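Galectin (Xenopus laevis, PDB 3WUC) binds galactose-containing glycans as a skin galectin of the frog, and probably recognises lactose and laminin. Local coordinates at residues A36-T41 with Y123-N128. Residues are numbered along the deposited sequence; the frame is centred on the assembly and turned at random.
Sequences AVDLGT and YLALNN
Asp-38 and Ala-125 form the middle of three hydrogen-bonded pairs joining antiparallel neighbours in the carbohydrate-binding sheet of the galectin beta-sandwich. Asp-38 N gives the straightest of the six backbone bonds, 2.9 Å to Ala-125 O at 168°, and Ala-125 N returns one to Asp-38 O. Ala-36 with Asn-127 and Gly-40 with Tyr-123 pair likewise. At the non-hydrogen-bonded pairs between them the backbones also make CA-H...O contacts, the shortest from Leu-124 CA to Asp-38 O at 3.1 Å.

On the face carrying Asp-38, water 1 donates a hydrogen bond to Asp-38 OD2 at 2.7 Å and is hydrogen-bonded to Tyr-123 OH at 2.8 Å, its oxygen at the ring edge, in plane. Tyr-123 CG lies anti to the backbone N (chi1 176°), which lays the ring along the strand toward that carboxylate. His-49 is hydrogen-bonded to Asp-38 OD1 and Arg-10 to Asn-127 OD1. Asp-38 OD2 and Asn-127 ND2 only approach, at 3.5 Å with group planes 70° apart, beside a malonic acid molecule, probably from the crystallisation liquor.

Val-37, Leu-39, Leu-124 and Leu-126 point the other way, into the sandwich core, where Val-22 and Val-24 of the second sheet meet the leucines. There Val-37 CG1 touches both Leu-124 CD2 and Leu-126 CD1, each at 4.3 Å.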
loop_
_atom_site.group_PDB
_atom_site.type_symbol
_atom_site.label_atom_id
_atom_site.label_comp_id
_atom_site.label_asym_id
_atom_site.label_seq_id
_atom_site.Cartn_x
_atom_site.Cartn_y
_atom_site.Cartn_z
ATOM N N ALA B 36 15.178 -9.760 12.738
ATOM C CA ALA B 36 15.325 -8.443 13.267
ATOM C C ALA B 36 15.055 -7.377 12.252
ATOM O O ALA B 36 15.365 -7.581 11.033
ATOM C CB ALA B 36 16.755 -8.206 13.793
ATOM N N VAL B 37 14.560 -6.258 12.757
ATOM C CA VAL B 37 14.511 -4.985 12.012
ATOM C C VAL B 37 15.246 -3.972 12.870
ATOM O O VAL B 37 15.028 -3.817 14.067
ATOM C CB VAL B 37 13.060 -4.477 11.758
ATOM C CG1 VAL B 37 13.138 -3.170 10.967
ATOM C CG2 VAL B 37 12.276 -5.485 10.978
ATOM N N ASP B 38 16.265 -3.342 12.271
ATOM C CA ASP B 38 17.166 -2.431 12.929
ATOM C C ASP B 38 17.056 -1.048 12.343
ATOM O O ASP B 38 16.939 -0.840 11.114
ATOM C CB ASP B 38 18.621 -2.820 12.684
ATOM C CG ASP B 38 19.009 -4.150 13.266
ATOM O OD1 ASP B 38 18.432 -4.570 14.317
ATOM O OD2 ASP B 38 19.917 -4.788 12.700
ATOM N N LEU B 39 17.066 -0.082 13.193
ATOM C CA LEU B 39 17.010 1.346 12.879
ATOM C C LEU B 39 18.125 2.112 13.510
ATOM O O LEU B 39 18.414 1.925 14.717
ATOM C CB LEU B 39 15.631 1.960 13.283
ATOM C CG LEU B 39 14.388 1.396 12.585
ATOM C CD1 LEU B 39 13.889 0.059 13.136
ATOM C CD2 LEU B 39 13.364 2.479 12.800
ATOM N N GLY B 40 18.798 3.002 12.770
ATOM C CA GLY B 40 19.836 3.811 13.385
ATOM C C GLY B 40 20.519 4.662 12.380
ATOM O O GLY B 40 19.903 5.158 11.438
ATOM N N THR B 41 21.793 4.934 12.663
ATOM C CA THR B 41 22.602 5.729 11.728
ATOM C C THR B 41 23.461 4.908 10.845
ATOM O O THR B 41 23.760 5.408 9.721
ATOM C CB THR B 41 23.386 6.811 12.531
ATOM O OG1 THR B 41 24.302 6.153 13.379
ATOM C CG2 THR B 41 22.609 7.501 13.389
ATOM N N TYR B 123 19.452 4.635 8.575
ATOM C CA TYR B 123 19.713 3.293 8.333
ATOM C C TYR B 123 18.625 2.394 8.879
ATOM O O TYR B 123 18.176 2.576 10.007
ATOM C CB TYR B 123 21.047 2.879 9.049
ATOM C CG TYR B 123 21.465 1.435 8.993
ATOM C CD1 TYR B 123 22.180 0.866 7.933
ATOM C CD2 TYR B 123 21.202 0.568 10.044
ATOM C CE1 TYR B 123 22.595 -0.430 7.909
ATOM C CE2 TYR B 123 21.582 -0.750 10.026
ATOM C CZ TYR B 123 22.306 -1.279 8.991
ATOM O OH TYR B 123 22.662 -2.609 8.996
ATOM N N LEU B 124 18.182 1.499 7.978
ATOM C CA LEU B 124 17.196 0.460 8.317
ATOM C C LEU B 124 17.588 -0.861 7.718
ATOM O O LEU B 124 17.902 -0.958 6.506
ATOM C CB LEU B 124 15.803 0.906 7.845
ATOM C CG LEU B 124 14.587 0.061 8.299
ATOM C CD1 LEU B 124 13.371 0.954 8.339
ATOM C CD2 LEU B 124 14.445 -1.141 7.371
ATOM N N ALA B 125 17.650 -1.916 8.544
ATOM C CA ALA B 125 18.032 -3.194 8.036
ATOM C C ALA B 125 17.112 -4.311 8.426
ATOM O O ALA B 125 16.524 -4.209 9.549
ATOM C CB ALA B 125 19.448 -3.584 8.541
ATOM N N LEU B 126 17.013 -5.303 7.549
ATOM C CA LEU B 126 16.221 -6.483 7.785
ATOM C C LEU B 126 17.144 -7.656 7.820
ATOM O O LEU B 126 18.021 -7.811 6.955
ATOM C CB LEU B 126 15.192 -6.724 6.651
ATOM C CG LEU B 126 13.828 -5.995 6.860
ATOM C CD1 LEU B 126 13.938 -4.488 6.925
ATOM C CD2 LEU B 126 12.912 -6.335 5.679
ATOM N N ASN B 127 16.964 -8.549 8.793
ATOM C CA ASN B 127 17.756 -9.749 8.956
ATOM C C ASN B 127 16.762 -10.905 9.202
ATOM O O ASN B 127 15.873 -10.844 10.099
ATOM C CB ASN B 127 18.764 -9.594 10.124
ATOM C CG ASN B 127 19.871 -8.542 9.835
ATOM O OD1 ASN B 127 20.378 -8.478 8.760
ATOM N ND2 ASN B 127 20.218 -7.766 10.796
ATOM N N ASN B 128 16.938 -11.975 8.416
ATOM C CA ASN B 128 16.062 -13.160 8.425
ATOM C C ASN B 128 14.569 -12.804 8.150
ATOM O O ASN B 128 13.647 -13.502 8.593
ATOM C CB ASN B 128 16.218 -13.834 9.805
ATOM C CG ASN B 128 17.350 -14.866 9.820
ATOM O OD1 ASN B 128 18.028 -15.036 8.807
ATOM N ND2 ASN B 128 17.515 -15.576 10.931
HETATM O O HOH W 1 22.090 -4.260 11.153
#